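Local coordinates for protein beta-fructofuranosidase (Bifidobacterium adolescentis, PDB 6NOB) that probably hydrolyses terminal fructose units from beta-fructofuranosides such as sucrose, as a family 32 glycoside hydrolase, at residues 147-160 with 184-197. Sequence-based numbering, arbitrary orientation.
Sequences QLNPYGFGWDNMHW and LHTDERIVGGAFSG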
loop_
_atom_site.group_PDB
_atom_site.type_symbol
_atom_site.label_atom_id
_atom_site.label_comp_id
_atom_site.label_asym_id
_atom_site.label_seq_id
_atom_site.Cartn_x
_atom_site.Cartn_y
_atom_site.Cartn_z
ATOM N N GLN A 147 3.537 -5.056 -3.541
ATOM C CA GLN A 147 2.850 -6.175 -4.164
ATOM C C GLN A 147 2.468 -5.821 -5.596
ATOM O O GLN A 147 1.921 -4.746 -5.852
ATOM C CB GLN A 147 1.603 -6.522 -3.354
ATOM C CG GLN A 147 1.888 -7.059 -1.965
ATOM C CD GLN A 147 2.447 -8.465 -1.992
ATOM O OE1 GLN A 147 1.699 -9.439 -2.026
ATOM N NE2 GLN A 147 3.771 -8.579 -1.976
ATOM N N LEU A 148 2.746 -6.731 -6.529
ATOM C CA LEU A 148 2.641 -6.413 -7.947
ATOM C C LEU A 148 2.198 -7.634 -8.741
ATOM O O LEU A 148 2.671 -8.748 -8.501
ATOM C CB LEU A 148 3.983 -5.903 -8.489
ATOM C CG LEU A 148 4.206 -5.919 -10.002
ATOM C CD1 LEU A 148 3.443 -4.787 -10.679
ATOM C CD2 LEU A 148 5.690 -5.845 -10.330
ATOM N N ASN A 149 1.293 -7.410 -9.687
ATOM C CA ASN A 149 0.968 -8.399 -10.716
ATOM C C ASN A 149 1.214 -7.768 -12.077
ATOM O O ASN A 149 0.414 -6.920 -12.514
ATOM C CB ASN A 149 -0.481 -8.872 -10.607
ATOM C CG ASN A 149 -0.952 -9.600 -11.861
ATOM O OD1 ASN A 149 -0.189 -10.336 -12.493
ATOM N ND2 ASN A 149 -2.212 -9.389 -12.231
ATOM N N PRO A 150 2.282 -8.137 -12.787
ATOM C CA PRO A 150 2.582 -7.503 -14.075
ATOM C C PRO A 150 1.814 -8.068 -15.260
ATOM O O PRO A 150 2.093 -7.668 -16.394
ATOM C CB PRO A 150 4.086 -7.772 -14.231
ATOM C CG PRO A 150 4.284 -9.082 -13.558
ATOM C CD PRO A 150 3.308 -9.121 -12.403
ATOM N N TYR A 151 0.857 -8.973 -15.046
ATOM C CA TYR A 151 0.187 -9.649 -16.148
ATOM C C TYR A 151 -1.246 -9.193 -16.384
ATOM O O TYR A 151 -1.858 -9.632 -17.365
ATOM C CB TYR A 151 0.196 -11.168 -15.924
ATOM C CG TYR A 151 1.573 -11.776 -15.985
ATOM C CD1 TYR A 151 2.164 -12.081 -17.204
ATOM C CD2 TYR A 151 2.291 -12.032 -14.822
ATOM C CE1 TYR A 151 3.428 -12.634 -17.264
ATOM C CE2 TYR A 151 3.555 -12.584 -14.870
ATOM C CZ TYR A 151 4.119 -12.881 -16.093
ATOM O OH TYR A 151 5.379 -13.430 -16.142
ATOM N N GLY A 152 -1.799 -8.338 -15.535
ATOM C CA GLY A 152 -3.189 -7.969 -15.710
ATOM C C GLY A 152 -3.587 -6.802 -14.835
ATOM O O GLY A 152 -2.763 -6.206 -14.139
ATOM N N PHE A 153 -4.884 -6.492 -14.881
ATOM C CA PHE A 153 -5.455 -5.359 -14.165
ATOM C C PHE A 153 -5.952 -5.717 -12.771
ATOM O O PHE A 153 -6.179 -4.814 -11.959
ATOM C CB PHE A 153 -6.610 -4.764 -14.980
ATOM C CG PHE A 153 -6.948 -3.344 -14.619
ATOM C CD1 PHE A 153 -6.133 -2.295 -15.023
ATOM C CD2 PHE A 153 -8.091 -3.056 -13.889
ATOM C CE1 PHE A 153 -6.449 -0.987 -14.697
ATOM C CE2 PHE A 153 -8.412 -1.753 -13.558
ATOM C CZ PHE A 153 -7.589 -0.715 -13.963
ATOM N N GLY A 154 -6.136 -7.005 -12.472
ATOM C CA GLY A 154 -6.561 -7.447 -11.170
ATOM C C GLY A 154 -5.439 -8.128 -10.397
ATOM O O GLY A 154 -4.301 -8.235 -10.849
ATOM N N TRP A 155 -5.792 -8.588 -9.201
ATOM C CA TRP A 155 -4.841 -9.318 -8.377
ATOM C C TRP A 155 -4.523 -10.668 -9.012
ATOM O O TRP A 155 -5.383 -11.298 -9.635
ATOM C CB TRP A 155 -5.399 -9.507 -6.964
ATOM C CG TRP A 155 -4.418 -10.123 -6.013
ATOM C CD1 TRP A 155 -3.589 -9.469 -5.143
ATOM C CD2 TRP A 155 -4.161 -11.521 -5.835
ATOM N NE1 TRP A 155 -2.830 -10.374 -4.440
ATOM C CE2 TRP A 155 -3.163 -11.641 -4.847
ATOM C CE3 TRP A 155 -4.678 -12.684 -6.416
ATOM C CZ2 TRP A 155 -2.673 -12.875 -4.429
ATOM C CZ3 TRP A 155 -4.187 -13.907 -6.003
ATOM C CH2 TRP A 155 -3.196 -13.994 -5.019
ATOM N N ASP A 156 -3.277 -11.108 -8.863
ATOM C CA ASP A 156 -2.836 -12.405 -9.368
ATOM C C ASP A 156 -1.599 -12.818 -8.579
ATOM O O ASP A 156 -1.284 -12.225 -7.541
ATOM C CB ASP A 156 -2.574 -12.349 -10.877
ATOM C CG ASP A 156 -2.814 -13.680 -11.566
ATOM O OD1 ASP A 156 -2.776 -14.727 -10.886
ATOM O OD2 ASP A 156 -3.040 -13.673 -12.795
ATOM N N ASN A 157 -0.895 -13.840 -9.072
ATOM C CA ASN A 157 0.292 -14.347 -8.394
ATOM C C ASN A 157 1.278 -13.214 -8.127
ATOM O O ASN A 157 1.637 -12.454 -9.031
ATOM C CB ASN A 157 0.947 -15.445 -9.230
ATOM C CG ASN A 157 0.126 -16.725 -9.257
ATOM O OD1 ASN A 157 -0.335 -17.206 -8.220
ATOM N ND2 ASN A 157 -0.061 -17.284 -10.450
ATOM N N MET A 158 1.714 -13.113 -6.875
ATOM C CA MET A 158 2.267 -11.872 -6.355
ATOM C C MET A 158 3.770 -11.773 -6.589
ATOM O O MET A 158 4.524 -12.698 -6.269
ATOM C CB MET A 158 1.951 -11.747 -4.865
ATOM C CG MET A 158 0.616 -11.076 -4.598
ATOM S SD MET A 158 0.643 -9.339 -5.087
ATOM C CE MET A 158 -0.296 -9.351 -6.609
ATOM N N HIS A 159 4.186 -10.641 -7.155
ATOM C CA HIS A 159 5.573 -10.220 -7.283
ATOM C C HIS A 159 5.839 -9.077 -6.309
ATOM O O HIS A 159 4.927 -8.543 -5.672
ATOM C CB HIS A 159 5.894 -9.754 -8.709
ATOM C CG HIS A 159 5.538 -10.732 -9.786
ATOM N ND1 HIS A 159 4.280 -11.284 -9.913
ATOM C CD2 HIS A 159 6.271 -11.224 -10.812
ATOM C CE1 HIS A 159 4.261 -12.091 -10.959
ATOM N NE2 HIS A 159 5.457 -12.072 -11.522
ATOM N N TRP A 160 7.105 -8.675 -6.227
ATOM C CA TRP A 160 7.506 -7.464 -5.518
ATOM C C TRP A 160 8.021 -6.456 -6.539
ATOM O O TRP A 160 9.044 -6.694 -7.190
ATOM C CB TRP A 160 8.579 -7.760 -4.473
ATOM C CG TRP A 160 8.051 -8.187 -3.140
ATOM C CD1 TRP A 160 6.993 -9.013 -2.900
ATOM C CD2 TRP A 160 8.568 -7.811 -1.859
ATOM N NE1 TRP A 160 6.821 -9.178 -1.547
ATOM C CE2 TRP A 160 7.776 -8.448 -0.887
ATOM C CE3 TRP A 160 9.625 -6.997 -1.442
ATOM C CZ2 TRP A 160 8.004 -8.295 0.479
ATOM C CZ3 TRP A 160 9.849 -6.844 -0.087
ATOM C CH2 TRP A 160 9.045 -7.490 0.858
ATOM N N LEU A 184 4.097 -21.995 -9.439
ATOM C CA LEU A 184 2.852 -21.273 -9.668
ATOM C C LEU A 184 2.602 -21.009 -11.146
ATOM O O LEU A 184 1.470 -20.688 -11.525
ATOM C CB LEU A 184 2.859 -19.958 -8.890
ATOM C CG LEU A 184 2.623 -20.122 -7.388
ATOM C CD1 LEU A 184 2.915 -18.835 -6.647
ATOM C CD2 LEU A 184 1.199 -20.586 -7.120
ATOM N N HIS A 185 3.630 -21.137 -11.985
ATOM C CA HIS A 185 3.495 -20.974 -13.424
ATOM C C HIS A 185 3.536 -22.296 -14.177
ATOM O O HIS A 185 3.441 -22.294 -15.408
ATOM C CB HIS A 185 4.588 -20.038 -13.952
ATOM C CG HIS A 185 4.377 -18.603 -13.584
ATOM N ND1 HIS A 185 5.342 -17.638 -13.764
ATOM C CD2 HIS A 185 3.310 -17.972 -13.040
ATOM C CE1 HIS A 185 4.880 -16.472 -13.347
ATOM N NE2 HIS A 185 3.649 -16.648 -12.903
ATOM N N THR A 186 3.675 -23.421 -13.475
ATOM C CA THR A 186 3.609 -24.737 -14.093
ATOM C C THR A 186 2.459 -25.575 -13.559
ATOM O O THR A 186 2.231 -26.682 -14.059
ATOM C CB THR A 186 4.927 -25.498 -13.892
ATOM O OG1 THR A 186 5.235 -25.569 -12.493
ATOM C CG2 THR A 186 6.056 -24.790 -14.612
ATOM N N ASP A 187 1.733 -25.081 -12.559
ATOM C CA ASP A 187 0.607 -25.798 -11.962
ATOM C C ASP A 187 -0.521 -24.786 -11.792
ATOM O O ASP A 187 -0.473 -23.941 -10.892
ATOM C CB ASP A 187 1.004 -26.431 -10.635
ATOM C CG ASP A 187 -0.078 -27.326 -10.060
ATOM O OD1 ASP A 187 -1.205 -27.338 -10.602
ATOM O OD2 ASP A 187 0.205 -28.023 -9.061
ATOM N N GLU A 188 -1.533 -24.872 -12.658
ATOM C CA GLU A 188 -2.640 -23.924 -12.609
ATOM C C GLU A 188 -3.576 -24.164 -11.432
ATOM O O GLU A 188 -4.435 -23.316 -11.166
ATOM C CB GLU A 188 -3.434 -23.975 -13.915
ATOM C CG GLU A 188 -2.672 -23.446 -15.116
ATOM C CD GLU A 188 -3.469 -23.548 -16.403
ATOM O OE1 GLU A 188 -3.621 -24.676 -16.921
ATOM O OE2 GLU A 188 -3.943 -22.500 -16.893
ATOM N N ARG A 189 -3.432 -25.283 -10.721
ATOM C CA ARG A 189 -4.315 -25.568 -9.597
ATOM C C ARG A 189 -4.005 -24.709 -8.379
ATOM O O ARG A 189 -4.829 -24.640 -7.460
ATOM C CB ARG A 189 -4.223 -27.044 -9.213
ATOM C CG ARG A 189 -4.611 -28.023 -10.317
ATOM C CD ARG A 189 -4.213 -29.439 -9.926
ATOM N NE ARG A 189 -2.772 -29.540 -9.712
ATOM C CZ ARG A 189 -2.167 -30.560 -9.112
ATOM N NH1 ARG A 189 -2.873 -31.583 -8.652
ATOM N NH2 ARG A 189 -0.848 -30.555 -8.971
ATOM N N ILE A 190 -2.846 -24.057 -8.346
ATOM C CA ILE A 190 -2.416 -23.334 -7.160
ATOM C C ILE A 190 -2.308 -21.847 -7.476
ATOM O O ILE A 190 -2.203 -21.433 -8.634
ATOM C CB ILE A 190 -1.084 -23.874 -6.599
ATOM C CG1 ILE A 190 -0.036 -23.989 -7.706
ATOM C CG2 ILE A 190 -1.299 -25.228 -5.949
ATOM C CD1 ILE A 190 1.307 -24.496 -7.223
ATOM N N VAL A 191 -2.341 -21.044 -6.412
ATOM C CA VAL A 191 -2.238 -19.593 -6.498
ATOM C C VAL A 191 -1.486 -19.109 -5.263
ATOM O O VAL A 191 -1.550 -19.727 -4.197
ATOM C CB VAL A 191 -3.637 -18.935 -6.619
ATOM C CG1 VAL A 191 -4.453 -19.153 -5.347
ATOM C CG2 VAL A 191 -3.518 -17.449 -6.942
ATOM N N GLY A 192 -0.751 -18.009 -5.417
ATOM C CA GLY A 192 -0.012 -17.433 -4.307
ATOM C C GLY A 192 1.045 -16.433 -4.733
ATOM O O GLY A 192 0.757 -15.514 -5.504
ATOM N N GLY A 193 2.273 -16.586 -4.224
ATOM C CA GLY A 193 3.390 -15.772 -4.651
ATOM C C GLY A 193 4.117 -15.159 -3.471
ATOM O O GLY A 193 3.996 -15.616 -2.329
ATOM N N ALA A 194 4.886 -14.111 -3.756
ATOM C CA ALA A 194 5.647 -13.392 -2.736
ATOM C C ALA A 194 4.741 -12.332 -2.122
ATOM O O ALA A 194 4.614 -11.226 -2.652
ATOM C CB ALA A 194 6.903 -12.773 -3.339
ATOM N N PHE A 195 4.110 -12.665 -1.000
ATOM C CA PHE A 195 3.178 -11.757 -0.344
ATOM C C PHE A 195 3.947 -10.680 0.424
ATOM O O PHE A 195 5.173 -10.560 0.330
ATOM C CB PHE A 195 2.220 -12.534 0.556
ATOM C CG PHE A 195 1.028 -13.099 -0.171
ATOM C CD1 PHE A 195 1.068 -13.311 -1.541
ATOM C CD2 PHE A 195 -0.136 -13.403 0.515
ATOM C CE1 PHE A 195 -0.024 -13.829 -2.210
ATOM C CE2 PHE A 195 -1.235 -13.915 -0.149
ATOM C CZ PHE A 195 -1.179 -14.132 -1.514
ATOM N N SER A 196 3.219 -9.890 1.210
ATOM C CA SER A 196 3.759 -8.669 1.787
ATOM C C SER A 196 4.873 -8.975 2.787
ATOM O O SER A 196 4.966 -10.074 3.345
ATOM C CB SER A 196 2.642 -7.876 2.460
ATOM O OG SER A 196 1.855 -7.216 1.486
ATOM N N GLY A 197 5.733 -7.977 3.005
ATOM C CA GLY A 197 6.860 -8.119 3.911
ATOM C C GLY A 197 7.430 -6.778 4.322
ATOM O O GLY A 197 7.085 -5.732 3.767
HETATM O O HOH W 1 1.111 -15.357 -12.463
HETATM O O HOH W 2 -1.082 -20.058 -10.674
#
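Trp160 turns the NE1 and CZ2 edge of its indole to the backbone of Ala194 to Gly197, where the strand bends sharply. With CG anti to the carbonyl carbon (chi1 -86°) and the ring turned by chi2 39°, NE1 comes to Phe195 O at 2.9 Å; the N-H arrives from above the carbonyl plane. CZ2 rests 3.4 Å from Gly197 N, and a CB on Gly197 would clash with it. With an alanine in place of Trp160, Phe195 O would probably lose its indole N-H and a gap would open against Ala194 and Gly197. Beside the indole, Gln147 NE2 reaches Ala194 O at 2.9 Å. A single beta bridge completes this close-packed part: Met158 N bonds to Gly192 O, and Ala194 N to Met158 O, with Gly193 too close to Met158 N for a CB. Next to it, Asn157 OD1 takes the N-H of Gly192 at 2.9 Å, while ND2 gives to two bridging waters, one shared with His185, the other with Leu184 O and Ile190 O. On the solvent side Trp155 sets CZ2 3.5 Å from Phe195 CZ, the rings steeply inclined (85°), neither over the other's face. Ser196 OG bonds to Asp131 of the WMNDPNG motif, probably the nucleophile as in family 32 relatives, so the contact borders the likely active site. It joins neighbouring blades of the five-bladed beta-propeller: strands 141-149 and 159-165 meet edge strand 190-202, whose neighbour 216-227 brings Leu219 and Leu221 against Trp160.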